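JSC1_58120g3 ([Leptolyngbya] sp. JSC-1, PDB 6XHG) binds a linear tetrapyrrole (bilin) chromophore in a GAF domain and is probably a light-sensing protein related to phytochromes and cyanobacteriochromes. Local coordinates at residues I35-I40 with S145-S150; Q85-D90 with K127-V132. One frame throughout, in Å; residues are numbered along the deposited sequence.

Contact 1: residues I35-I40 with S145-S150. With BVX (3-[2-[(~{Z})-[5-[(4-ethenyl-3-methyl-5-oxidanylidene-pyrrol-2-ylidene)methyl]-3-(3-hydroxy-3-oxopropyl)-4-methyl-pyrrol-2-ylidene]methyl]-5-[(~{Z})-(3-ethyl-4-methyl-5-oxidanylidene-pyrrol-2-ylidene)methyl]-4-methyl-1~{H}-pyrrol-3-yl]propanoic acid), chain C.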
ATOM      1  N   ILE A  35       9.551  -4.447   8.154  1.00 32.10           N
ATOM      2  CA  ILE A  35       8.523  -5.420   7.800  1.00 38.11           C
ATOM      3  C   ILE A  35       8.994  -6.260   6.621  1.00 35.82           C
ATOM      4  O   ILE A  35      10.118  -6.100   6.137  1.00 37.51           O
ATOM      5  CB  ILE A  35       7.185  -4.737   7.473  1.00 35.49           C
ATOM      6  CG1 ILE A  35       7.366  -3.731   6.337  1.00 35.00           C
ATOM      7  CG2 ILE A  35       6.631  -4.055   8.705  1.00 30.39           C
ATOM      8  CD1 ILE A  35       6.115  -2.960   6.005  1.00 34.76           C
ATOM      9  N   GLU A  36       8.135  -7.166   6.159  1.00 35.13           N
ATOM     10  CA  GLU A  36       8.544  -8.206   5.227  1.00 33.66           C
ATOM     11  C   GLU A  36       8.228  -7.898   3.771  1.00 31.13           C
ATOM     12  O   GLU A  36       8.854  -8.495   2.889  1.00 28.47           O
ATOM     13  CB  GLU A  36       7.913  -9.544   5.624  1.00 39.15           C
ATOM     14  CG  GLU A  36       8.523 -10.112   6.896  1.00 45.86           C
ATOM     15  CD  GLU A  36       7.617 -11.092   7.602  1.00 51.99           C
ATOM     16  OE1 GLU A  36       6.412 -11.124   7.284  1.00 50.85           O
ATOM     17  OE2 GLU A  36       8.113 -11.831   8.480  1.00 56.86           O
ATOM     18  N   ARG A  37       7.305  -6.981   3.480  1.00 29.24           N
ATOM     19  CA  ARG A  37       7.115  -6.649   2.074  1.00 25.71           C
ATOM     20  C   ARG A  37       6.503  -5.264   1.945  1.00 27.01           C
ATOM     21  O   ARG A  37       5.640  -4.889   2.733  1.00 29.70           O
ATOM     22  CB  ARG A  37       6.230  -7.681   1.361  1.00 26.69           C
ATOM     23  CG  ARG A  37       6.422  -7.702  -0.152  1.00 29.58           C
ATOM     24  CD  ARG A  37       5.272  -8.394  -0.869  1.00 37.53           C
ATOM     25  NE  ARG A  37       5.093  -9.789  -0.474  1.00 42.06           N
ATOM     26  CZ  ARG A  37       5.792 -10.806  -0.967  1.00 45.87           C
ATOM     27  NH1 ARG A  37       6.743 -10.592  -1.867  1.00 48.04           N
ATOM     28  NH2 ARG A  37       5.549 -12.039  -0.550  1.00 49.10           N
ATOM     29  N   VAL A  38       6.983  -4.499   0.968  1.00 22.73           N
ATOM     30  CA  VAL A  38       6.322  -3.277   0.528  1.00 27.61           C
ATOM     31  C   VAL A  38       6.207  -3.337  -0.987  1.00 22.28           C
ATOM     32  O   VAL A  38       7.163  -3.713  -1.673  1.00 24.33           O
ATOM     33  CB  VAL A  38       7.083  -2.010   0.973  1.00 30.69           C
ATOM     34  CG1 VAL A  38       6.389  -0.759   0.456  1.00 21.81           C
ATOM     35  CG2 VAL A  38       7.186  -1.965   2.483  1.00 31.38           C
ATOM     36  N   THR A  39       5.031  -2.993  -1.501  1.00 21.94           N
ATOM     37  CA  THR A  39       4.748  -3.093  -2.922  1.00 24.22           C
ATOM     38  C   THR A  39       4.156  -1.795  -3.445  1.00 23.95           C
ATOM     39  O   THR A  39       3.469  -1.059  -2.725  1.00 28.11           O
ATOM     40  CB  THR A  39       3.793  -4.257  -3.237  1.00 24.67           C
ATOM     41  OG1 THR A  39       2.538  -4.044  -2.581  1.00 29.80           O
ATOM     42  CG2 THR A  39       4.388  -5.567  -2.775  1.00 24.07           C
ATOM     43  N   ILE A  40       4.416  -1.547  -4.726  1.00 21.17           N
ATOM     44  CA  ILE A  40       3.719  -0.552  -5.529  1.00 24.98           C
ATOM     45  C   ILE A  40       2.889  -1.290  -6.567  1.00 24.00           C
ATOM     46  O   ILE A  40       3.406  -2.154  -7.287  1.00 33.01           O
ATOM     47  CB  ILE A  40       4.696   0.435  -6.189  1.00 28.06           C
ATOM     48  CG1 ILE A  40       5.397   1.273  -5.118  1.00 24.68           C
ATOM     49  CG2 ILE A  40       3.959   1.337  -7.160  1.00 31.88           C
ATOM     50  CD1 ILE A  40       6.663   1.940  -5.601  1.00 26.10           C
ATOM     51  N   SER A 145       1.389  -0.533  -0.685  1.00 22.72           N
ATOM     52  CA  SER A 145       1.003  -1.514   0.320  1.00 24.85           C
ATOM     53  C   SER A 145       2.191  -1.903   1.182  1.00 24.26           C
ATOM     54  O   SER A 145       3.276  -2.190   0.665  1.00 17.70           O
ATOM     55  CB  SER A 145       0.401  -2.759  -0.339  1.00 30.82           C
ATOM     56  OG  SER A 145      -0.725  -2.417  -1.128  1.00 41.30           O
ATOM     57  N   ALA A 146       1.982  -1.892   2.492  1.00 27.67           N
ATOM     58  CA  ALA A 146       2.904  -2.470   3.460  1.00 26.83           C
ATOM     59  C   ALA A 146       2.320  -3.771   3.999  1.00 27.37           C
ATOM     60  O   ALA A 146       1.191  -3.782   4.502  1.00 28.19           O
ATOM     61  CB  ALA A 146       3.178  -1.490   4.599  1.00 19.52           C
ATOM     62  N   PHE A 147       3.080  -4.860   3.891  1.00 19.98           N
ATOM     63  CA  PHE A 147       2.622  -6.200   4.227  1.00 26.81           C
ATOM     64  C   PHE A 147       3.561  -6.788   5.269  1.00 25.32           C
ATOM     65  O   PHE A 147       4.791  -6.659   5.161  1.00 33.53           O
ATOM     66  CB  PHE A 147       2.610  -7.148   3.010  1.00 26.04           C
ATOM     67  CG  PHE A 147       1.612  -6.797   1.941  1.00 28.77           C
ATOM     68  CD1 PHE A 147       0.299  -6.501   2.260  1.00 29.46           C
ATOM     69  CD2 PHE A 147       1.984  -6.805   0.607  1.00 27.98           C
ATOM     70  CE1 PHE A 147      -0.619  -6.200   1.269  1.00 23.41           C
ATOM     71  CE2 PHE A 147       1.072  -6.501  -0.386  1.00 25.24           C
ATOM     72  CZ  PHE A 147      -0.232  -6.202  -0.054  1.00 23.85           C
ATOM     73  N   GLN A 148       2.976  -7.522   6.210  1.00 25.13           N
ATOM     74  CA  GLN A 148       3.687  -8.497   7.020  1.00 29.39           C
ATOM     75  C   GLN A 148       3.162  -9.881   6.670  1.00 32.92           C
ATOM     76  O   GLN A 148       1.948 -10.087   6.556  1.00 34.59           O
ATOM     77  CB  GLN A 148       3.485  -8.210   8.514  1.00 30.14           C
ATOM     78  CG  GLN A 148       4.447  -8.918   9.459  1.00 33.81           C
ATOM     79  CD  GLN A 148       5.852  -8.341   9.433  1.00 36.72           C
ATOM     80  OE1 GLN A 148       6.323  -7.848   8.408  1.00 34.80           O
ATOM     81  NE2 GLN A 148       6.528  -8.399  10.573  1.00 46.03           N
ATOM     82  N   ASN A 149       4.080 -10.827   6.496  1.00 37.81           N
ATOM     83  CA  ASN A 149       3.745 -12.139   5.962  1.00 38.11           C
ATOM     84  C   ASN A 149       3.769 -13.250   6.998  1.00 40.81           C
ATOM     85  O   ASN A 149       2.978 -14.190   6.894  1.00 45.22           O
ATOM     86  CB  ASN A 149       4.708 -12.496   4.825  1.00 39.93           C
ATOM     87  CG  ASN A 149       4.629 -11.518   3.668  1.00 34.13           C
ATOM     88  OD1 ASN A 149       3.642 -10.802   3.509  1.00 29.53           O
ATOM     89  ND2 ASN A 149       5.684 -11.467   2.866  1.00 34.36           N
ATOM     90  N   SER A 150       4.652 -13.163   7.993  1.00 38.02           N
ATOM     91  CA  SER A 150       4.829 -14.243   8.956  1.00 44.70           C
ATOM     92  C   SER A 150       3.940 -14.125  10.187  1.00 48.73           C
ATOM     93  O   SER A 150       3.807 -15.107  10.926  1.00 54.04           O
ATOM     94  CB  SER A 150       6.294 -14.311   9.398  1.00 45.92           C
ATOM     95  OG  SER A 150       6.685 -13.114  10.049  1.00 45.82           O
TER
HETATM   96  CHA BVX C 801     -12.023  -4.976  -0.694  1.00 27.29           C
HETATM   97  NA  BVX C 801      -9.690  -5.442  -1.716  1.00 30.50           N
HETATM   98  C1A BVX C 801     -10.528  -4.748  -0.921  1.00 27.60           C
HETATM   99  C2A BVX C 801      -9.799  -3.747  -0.317  1.00 29.68           C
HETATM  100  C3A BVX C 801      -8.514  -3.836  -0.760  1.00 30.86           C
HETATM  101  C4A BVX C 801      -8.451  -4.907  -1.640  1.00 31.76           C
HETATM  102  CMA BVX C 801      -7.398  -2.895  -0.316  1.00 29.61           C
HETATM  103  CAA BVX C 801     -10.359  -2.711   0.656  1.00 27.50           C
HETATM  104  CBA BVX C 801     -10.845  -1.523  -0.181  1.00 33.44           C
HETATM  105  CGA BVX C 801     -12.216  -1.034   0.286  1.00 41.99           C
HETATM  106  O1A BVX C 801     -12.747  -1.527   1.317  1.00 44.72           O
HETATM  107  O2A BVX C 801     -12.814  -0.134  -0.361  1.00 40.39           O
HETATM  108  CHB BVX C 801      -7.265  -5.478  -2.441  1.00 29.97           C
HETATM  109  NB  BVX C 801      -5.227  -4.925  -1.291  1.00 29.80           N
HETATM  110  C1B BVX C 801      -5.988  -5.127  -2.391  1.00 26.23           C
HETATM  111  C2B BVX C 801      -5.183  -4.946  -3.494  1.00 25.25           C
HETATM  112  C3B BVX C 801      -3.946  -4.623  -3.071  1.00 23.12           C
HETATM  113  C4B BVX C 801      -3.970  -4.602  -1.696  1.00 34.15           C
HETATM  114  CMB BVX C 801      -5.610  -5.090  -4.950  1.00 21.97           C
HETATM  115  OB  BVX C 801      -3.058  -4.353  -0.979  1.00 30.70           O
HETATM  116  CAB BVX C 801      -2.752  -4.325  -3.981  1.00 22.64           C
HETATM  117  CBB BVX C 801      -1.520  -4.545  -3.576  1.00 21.77           C
HETATM  118  NC  BVX C 801     -11.395  -9.638  -3.460  1.00 29.97           N
HETATM  119  C1C BVX C 801     -10.864 -10.575  -4.293  1.00 31.92           C
HETATM  120  C2C BVX C 801     -11.788 -11.577  -4.448  1.00 36.67           C
HETATM  121  C3C BVX C 801     -12.872 -11.260  -3.716  1.00 33.33           C
HETATM  122  C4C BVX C 801     -12.632 -10.051  -3.103  1.00 30.03           C
HETATM  123  CMC BVX C 801     -11.619 -12.836  -5.298  1.00 38.60           C
HETATM  124  OC  BVX C 801      -9.795 -10.545  -4.803  1.00 29.21           O
HETATM  125  CAC BVX C 801     -14.142 -12.107  -3.601  1.00 38.90           C
HETATM  126  CBC BVX C 801     -15.335 -11.536  -4.363  1.00 48.35           C
HETATM  127  CHD BVX C 801     -13.498  -9.452  -2.301  1.00 29.88           C
HETATM  128  ND  BVX C 801     -12.316  -7.183  -1.663  1.00 26.81           N
HETATM  129  C1D BVX C 801     -13.372  -8.055  -1.672  1.00 29.09           C
HETATM  130  C2D BVX C 801     -14.404  -7.484  -0.972  1.00 25.40           C
HETATM  131  C3D BVX C 801     -14.004  -6.273  -0.539  1.00 29.59           C
HETATM  132  C4D BVX C 801     -12.708  -6.078  -0.964  1.00 28.64           C
HETATM  133  CMD BVX C 801     -15.775  -8.119  -0.739  1.00 19.50           C
HETATM  134  CAD BVX C 801     -14.850  -5.299   0.281  1.00 30.36           C
HETATM  135  CBD BVX C 801     -14.326  -5.180   1.715  1.00 31.15           C
HETATM  136  CGD BVX C 801     -14.249  -6.558   2.367  1.00 31.05           C
HETATM  137  O1D BVX C 801     -15.254  -7.311   2.380  1.00 35.98           O
HETATM  138  O2D BVX C 801     -13.177  -6.936   2.899  1.00 32.70           O
HETATM  139  O   HOH W   1       3.126 -10.811   0.562  1.00 35.77           O

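Contact 2: residues Q85-D90 with K127-V132. With BVX (3-[2-[(~{Z})-[5-[(4-ethenyl-3-methyl-5-oxidanylidene-pyrrol-2-ylidene)methyl]-3-(3-hydroxy-3-oxopropyl)-4-methyl-pyrrol-2-ylidene]methyl]-5-[(~{Z})-(3-ethyl-4-methyl-5-oxidanylidene-pyrrol-2-ylidene)methyl]-4-methyl-1~{H}-pyrrol-3-yl]propanoic acid), chain C.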
ATOM      1  N   GLN A  85      -9.047   7.041   1.414  1.00 30.94           N
ATOM      2  CA  GLN A  85      -9.071   6.377   2.706  1.00 36.96           C
ATOM      3  C   GLN A  85      -8.102   5.199   2.697  1.00 40.34           C
ATOM      4  O   GLN A  85      -8.023   4.469   1.703  1.00 42.73           O
ATOM      5  CB  GLN A  85     -10.476   5.889   3.040  1.00 39.40           C
ATOM      6  CG  GLN A  85     -11.480   7.016   3.239  1.00 45.39           C
ATOM      7  CD  GLN A  85     -12.621   6.622   4.152  1.00 50.62           C
ATOM      8  OE1 GLN A  85     -12.413   6.011   5.201  1.00 52.01           O
ATOM      9  NE2 GLN A  85     -13.837   6.966   3.754  1.00 55.37           N
ATOM     10  N   PRO A  86      -7.349   4.995   3.769  1.00 42.69           N
ATOM     11  CA  PRO A  86      -6.463   3.833   3.841  1.00 37.22           C
ATOM     12  C   PRO A  86      -7.235   2.579   4.223  1.00 38.34           C
ATOM     13  O   PRO A  86      -8.386   2.624   4.661  1.00 37.85           O
ATOM     14  CB  PRO A  86      -5.466   4.226   4.933  1.00 29.83           C
ATOM     15  CG  PRO A  86      -6.281   5.059   5.859  1.00 29.90           C
ATOM     16  CD  PRO A  86      -7.257   5.827   4.983  1.00 34.58           C
ATOM     17  N   PHE A  87      -6.569   1.442   4.040  1.00 39.23           N
ATOM     18  CA  PHE A  87      -7.074   0.150   4.480  1.00 32.34           C
ATOM     19  C   PHE A  87      -6.037  -0.451   5.412  1.00 27.13           C
ATOM     20  O   PHE A  87      -4.918  -0.756   4.988  1.00 27.40           O
ATOM     21  CB  PHE A  87      -7.333  -0.772   3.285  1.00 39.09           C
ATOM     22  CG  PHE A  87      -8.068  -2.036   3.633  1.00 41.86           C
ATOM     23  CD1 PHE A  87      -9.358  -1.992   4.135  1.00 45.03           C
ATOM     24  CD2 PHE A  87      -7.468  -3.271   3.445  1.00 37.56           C
ATOM     25  CE1 PHE A  87     -10.035  -3.159   4.450  1.00 44.07           C
ATOM     26  CE2 PHE A  87      -8.141  -4.442   3.754  1.00 41.68           C
ATOM     27  CZ  PHE A  87      -9.424  -4.385   4.258  1.00 43.72           C
ATOM     28  N   VAL A  88      -6.415  -0.624   6.675  1.00 26.27           N
ATOM     29  CA  VAL A  88      -5.473  -0.902   7.752  1.00 33.76           C
ATOM     30  C   VAL A  88      -5.952  -2.153   8.465  1.00 28.12           C
ATOM     31  O   VAL A  88      -7.011  -2.138   9.102  1.00 32.88           O
ATOM     32  CB  VAL A  88      -5.345   0.271   8.731  1.00 33.96           C
ATOM     33  CG1 VAL A  88      -4.295  -0.032   9.772  1.00 34.39           C
ATOM     34  CG2 VAL A  88      -4.997   1.550   7.981  1.00 37.77           C
ATOM     35  N   VAL A  89      -5.186  -3.233   8.363  1.00 27.10           N
ATOM     36  CA  VAL A  89      -5.580  -4.532   8.890  1.00 28.49           C
ATOM     37  C   VAL A  89      -4.384  -5.102   9.641  1.00 32.92           C
ATOM     38  O   VAL A  89      -3.415  -5.564   9.024  1.00 38.66           O
ATOM     39  CB  VAL A  89      -6.049  -5.491   7.792  1.00 31.39           C
ATOM     40  CG1 VAL A  89      -6.442  -6.826   8.396  1.00 27.55           C
ATOM     41  CG2 VAL A  89      -7.225  -4.890   7.034  1.00 26.10           C
ATOM     42  N   ASP A  90      -4.435  -5.039  10.976  1.00 25.48           N
ATOM     43  CA  ASP A  90      -3.382  -5.636  11.792  1.00 31.39           C
ATOM     44  C   ASP A  90      -3.279  -7.134  11.531  1.00 32.94           C
ATOM     45  O   ASP A  90      -2.178  -7.685  11.440  1.00 27.31           O
ATOM     46  CB  ASP A  90      -3.656  -5.374  13.273  1.00 29.93           C
ATOM     47  CG  ASP A  90      -3.464  -3.927  13.656  1.00 36.58           C
ATOM     48  OD1 ASP A  90      -3.247  -3.096  12.750  1.00 40.07           O
ATOM     49  OD2 ASP A  90      -3.526  -3.620  14.864  1.00 45.02           O
ATOM     50  N   LYS A 127      -0.392 -11.663   5.946  1.00 30.68           N
ATOM     51  CA  LYS A 127      -1.076 -11.811   7.221  1.00 29.36           C
ATOM     52  C   LYS A 127      -1.450 -10.477   7.856  1.00 33.71           C
ATOM     53  O   LYS A 127      -2.148 -10.470   8.877  1.00 38.28           O
ATOM     54  CB  LYS A 127      -0.206 -12.613   8.203  1.00 33.90           C
ATOM     55  CG  LYS A 127      -0.220 -14.112   7.939  1.00 34.67           C
ATOM     56  CD  LYS A 127       0.484 -14.891   9.030  1.00 37.94           C
ATOM     57  CE  LYS A 127       0.466 -16.375   8.716  1.00 47.47           C
ATOM     58  NZ  LYS A 127      -0.930 -16.874   8.572  1.00 54.89           N
ATOM     59  N   SER A 128      -1.010  -9.361   7.283  1.00 33.78           N
ATOM     60  CA  SER A 128      -1.207  -8.030   7.834  1.00 31.12           C
ATOM     61  C   SER A 128      -0.954  -7.047   6.704  1.00 28.91           C
ATOM     62  O   SER A 128      -0.003  -7.228   5.939  1.00 23.15           O
ATOM     63  CB  SER A 128      -0.265  -7.761   9.013  1.00 31.14           C
ATOM     64  OG  SER A 128      -0.312  -6.397   9.397  1.00 34.58           O
ATOM     65  N   CYS A 129      -1.789  -6.014   6.591  1.00 31.22           N
ATOM     66  CA  CYS A 129      -1.590  -5.095   5.477  1.00 33.78           C
ATOM     67  C   CYS A 129      -2.010  -3.674   5.819  1.00 30.76           C
ATOM     68  O   CYS A 129      -3.065  -3.448   6.419  1.00 20.97           O
ATOM     69  CB  CYS A 129      -2.375  -5.560   4.243  1.00 40.16           C
ATOM     70  SG  CYS A 129      -4.155  -5.791   4.527  1.00 46.61           S
ATOM     71  N   ALA A 130      -1.195  -2.715   5.384  1.00 28.14           N
ATOM     72  CA  ALA A 130      -1.552  -1.303   5.384  1.00 23.19           C
ATOM     73  C   ALA A 130      -1.428  -0.791   3.957  1.00 22.89           C
ATOM     74  O   ALA A 130      -0.334  -0.818   3.380  1.00 20.55           O
ATOM     75  CB  ALA A 130      -0.661  -0.503   6.336  1.00 21.60           C
ATOM     76  N   VAL A 131      -2.537  -0.316   3.396  1.00 17.17           N
ATOM     77  CA  VAL A 131      -2.658  -0.047   1.967  1.00 22.23           C
ATOM     78  C   VAL A 131      -3.182   1.369   1.793  1.00 27.87           C
ATOM     79  O   VAL A 131      -4.203   1.731   2.390  1.00 28.34           O
ATOM     80  CB  VAL A 131      -3.588  -1.053   1.260  1.00 19.24           C
ATOM     81  CG1 VAL A 131      -3.505  -0.884  -0.250  1.00 17.88           C
ATOM     82  CG2 VAL A 131      -3.239  -2.478   1.658  1.00 24.97           C
ATOM     83  N   VAL A 132      -2.496   2.168   0.971  1.00 24.75           N
ATOM     84  CA  VAL A 132      -2.876   3.557   0.754  1.00 26.30           C
ATOM     85  C   VAL A 132      -2.839   3.860  -0.738  1.00 27.54           C
ATOM     86  O   VAL A 132      -2.152   3.197  -1.520  1.00 26.84           O
ATOM     87  CB  VAL A 132      -1.973   4.550   1.519  1.00 22.43           C
ATOM     88  CG1 VAL A 132      -1.976   4.250   3.005  1.00 19.72           C
ATOM     89  CG2 VAL A 132      -0.558   4.514   0.961  1.00 24.93           C
TER
HETATM   90  CHA BVX C 801     -12.023  -4.976  -0.694  1.00 27.29           C
HETATM   91  NA  BVX C 801      -9.690  -5.442  -1.716  1.00 30.50           N
HETATM   92  C1A BVX C 801     -10.528  -4.748  -0.921  1.00 27.60           C
HETATM   93  C2A BVX C 801      -9.799  -3.747  -0.317  1.00 29.68           C
HETATM   94  C3A BVX C 801      -8.514  -3.836  -0.760  1.00 30.86           C
HETATM   95  C4A BVX C 801      -8.451  -4.907  -1.640  1.00 31.76           C
HETATM   96  CMA BVX C 801      -7.398  -2.895  -0.316  1.00 29.61           C
HETATM   97  CAA BVX C 801     -10.359  -2.711   0.656  1.00 27.50           C
HETATM   98  CBA BVX C 801     -10.845  -1.523  -0.181  1.00 33.44           C
HETATM   99  CGA BVX C 801     -12.216  -1.034   0.286  1.00 41.99           C
HETATM  100  O1A BVX C 801     -12.747  -1.527   1.317  1.00 44.72           O
HETATM  101  O2A BVX C 801     -12.814  -0.134  -0.361  1.00 40.39           O
HETATM  102  CHB BVX C 801      -7.265  -5.478  -2.441  1.00 29.97           C
HETATM  103  NB  BVX C 801      -5.227  -4.925  -1.291  1.00 29.80           N
HETATM  104  C1B BVX C 801      -5.988  -5.127  -2.391  1.00 26.23           C
HETATM  105  C2B BVX C 801      -5.183  -4.946  -3.494  1.00 25.25           C
HETATM  106  C3B BVX C 801      -3.946  -4.623  -3.071  1.00 23.12           C
HETATM  107  C4B BVX C 801      -3.970  -4.602  -1.696  1.00 34.15           C
HETATM  108  CMB BVX C 801      -5.610  -5.090  -4.950  1.00 21.97           C
HETATM  109  OB  BVX C 801      -3.058  -4.353  -0.979  1.00 30.70           O
HETATM  110  CAB BVX C 801      -2.752  -4.325  -3.981  1.00 22.64           C
HETATM  111  CBB BVX C 801      -1.520  -4.545  -3.576  1.00 21.77           C
HETATM  112  NC  BVX C 801     -11.395  -9.638  -3.460  1.00 29.97           N
HETATM  113  C1C BVX C 801     -10.864 -10.575  -4.293  1.00 31.92           C
HETATM  114  C2C BVX C 801     -11.788 -11.577  -4.448  1.00 36.67           C
HETATM  115  C3C BVX C 801     -12.872 -11.260  -3.716  1.00 33.33           C
HETATM  116  C4C BVX C 801     -12.632 -10.051  -3.103  1.00 30.03           C
HETATM  117  CMC BVX C 801     -11.619 -12.836  -5.298  1.00 38.60           C
HETATM  118  OC  BVX C 801      -9.795 -10.545  -4.803  1.00 29.21           O
HETATM  119  CAC BVX C 801     -14.142 -12.107  -3.601  1.00 38.90           C
HETATM  120  CBC BVX C 801     -15.335 -11.536  -4.363  1.00 48.35           C
HETATM  121  CHD BVX C 801     -13.498  -9.452  -2.301  1.00 29.88           C
HETATM  122  ND  BVX C 801     -12.316  -7.183  -1.663  1.00 26.81           N
HETATM  123  C1D BVX C 801     -13.372  -8.055  -1.672  1.00 29.09           C
HETATM  124  C2D BVX C 801     -14.404  -7.484  -0.972  1.00 25.40           C
HETATM  125  C3D BVX C 801     -14.004  -6.273  -0.539  1.00 29.59           C
HETATM  126  C4D BVX C 801     -12.708  -6.078  -0.964  1.00 28.64           C
HETATM  127  CMD BVX C 801     -15.775  -8.119  -0.739  1.00 19.50           C
HETATM  128  CAD BVX C 801     -14.850  -5.299   0.281  1.00 30.36           C
HETATM  129  CBD BVX C 801     -14.326  -5.180   1.715  1.00 31.15           C
HETATM  130  CGD BVX C 801     -14.249  -6.558   2.367  1.00 31.05           C
HETATM  131  O1D BVX C 801     -15.254  -7.311   2.380  1.00 35.98           O
HETATM  132  O2D BVX C 801     -13.177  -6.936   2.899  1.00 32.70           O

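Contact 1: residues I35-I40 with S145-S150
Glu36 sets its CG anti to the carbonyl carbon (chi1 -71°), and its extended chain carries the carboxylate to the backbone just past strand 145-148. There Ser150 N donates to the syn lone pair of Glu36 OE1 at 2.8 Å; Asn149 N and Ser150 OG also bond to OE1 and OE2, but so close that the lengths are doubtful. Gln148, bent at chi2, stacks its amide on the same carboxylate with planes 29° apart, and Glu36 N makes a weak bond to Gln148 OE1. Beyond this end the strands run antiparallel, axes at 153°. Arg37 and Phe147 form a hydrogen-bonded pair, with Phe147 N to Arg37 O at 2.8 Å, and so do Thr39 and Ser145, with Thr39 N to Ser145 O at 2.9 Å. Arg37 CD meets the edge of the Phe147 ring, 3.9 Å from CD2. On the face of Arg37, Phe147, Thr39 and Ser145, Ser145 OG donates to BVX OB at 3.0 Å, while Phe147 CZ brings its ring edge to that oxygen at 3.5 Å. Thr39 OG1 is buried without polar partner. On the face of Val38 and Ala146, Ile35 CD1 packs on Ala146 CB at 3.6 Å. Arg37 NH1 makes a salt bridge with Glu54 of flanking strand 49-56 and a hydrogen bond to Arg61 O; strand 128-136 lies on the other side, and helix 18-33 packs on Val38 through Val29 and Arg30.

Contact 2: residues Q85-D90 with K127-V132
Phe87 and Val131, a hydrogen-bonded antiparallel pair, both send their side chains to the bilin. The Phe87 ring swings out because CG lies anti to the backbone N (chi1 -170°), which places one face under the BVX propionate: CAA stands 3.6 Å above the ring plane, over its centre, as in a CH-pi contact. Val131 sets CG2 beside its backbone N, bringing that methyl to 3.2 Å from BVX OB and CG1 to 3.6 Å. Cys129 SG sits between backbone N and carbonyl carbon (chi1 56°), packs 3.8 Å from Val89 CB, and approaches the Phe87 ring obliquely, 5.3 Å from its centroid. Replacing Phe87 by an alanine would probably leave the propionate methylene without its aromatic support and open a gap beside the Cys129 sulfur. On the other face, Val88 and Ala130 form a non-hydrogen-bonded pair packed against helix 157-178 and Trp155. Two bonds link Val89 and Cys129, with Val89 N 2.9 Å from Cys129 O. On the other edge of strand 128-136, Lys127 and Ser128 both face Gln148 of strand 139-148, a classic beta bulge; beyond it the regular strand lines the bilin pocket of the GAF domain.

In the fold
Contacts 1 and 2 belong to one antiparallel six-stranded sheet, their centres about 10 Å apart. Along the chain contact 2 is nested within contact 1: 35-40 comes first, then 85-90, 127-132 and 145-150. The join is between strands 128-136 and 139-148, which follow each other in sequence and lie side by side; Ala146 N to Ala130 O, at 2.7 Å, is a probable hydrogen bond between the contacts. Together with the pairings of the two contacts this gives the order 37-43, 139-148, 128-136 and 87-89, the last an outermost strand. Ser145 OG lies 3.3 Å from Val131 CG1, so the chromophore-facing sides of the two contacts adjoin, and the opposite face packs on helices 18-33 and 157-178.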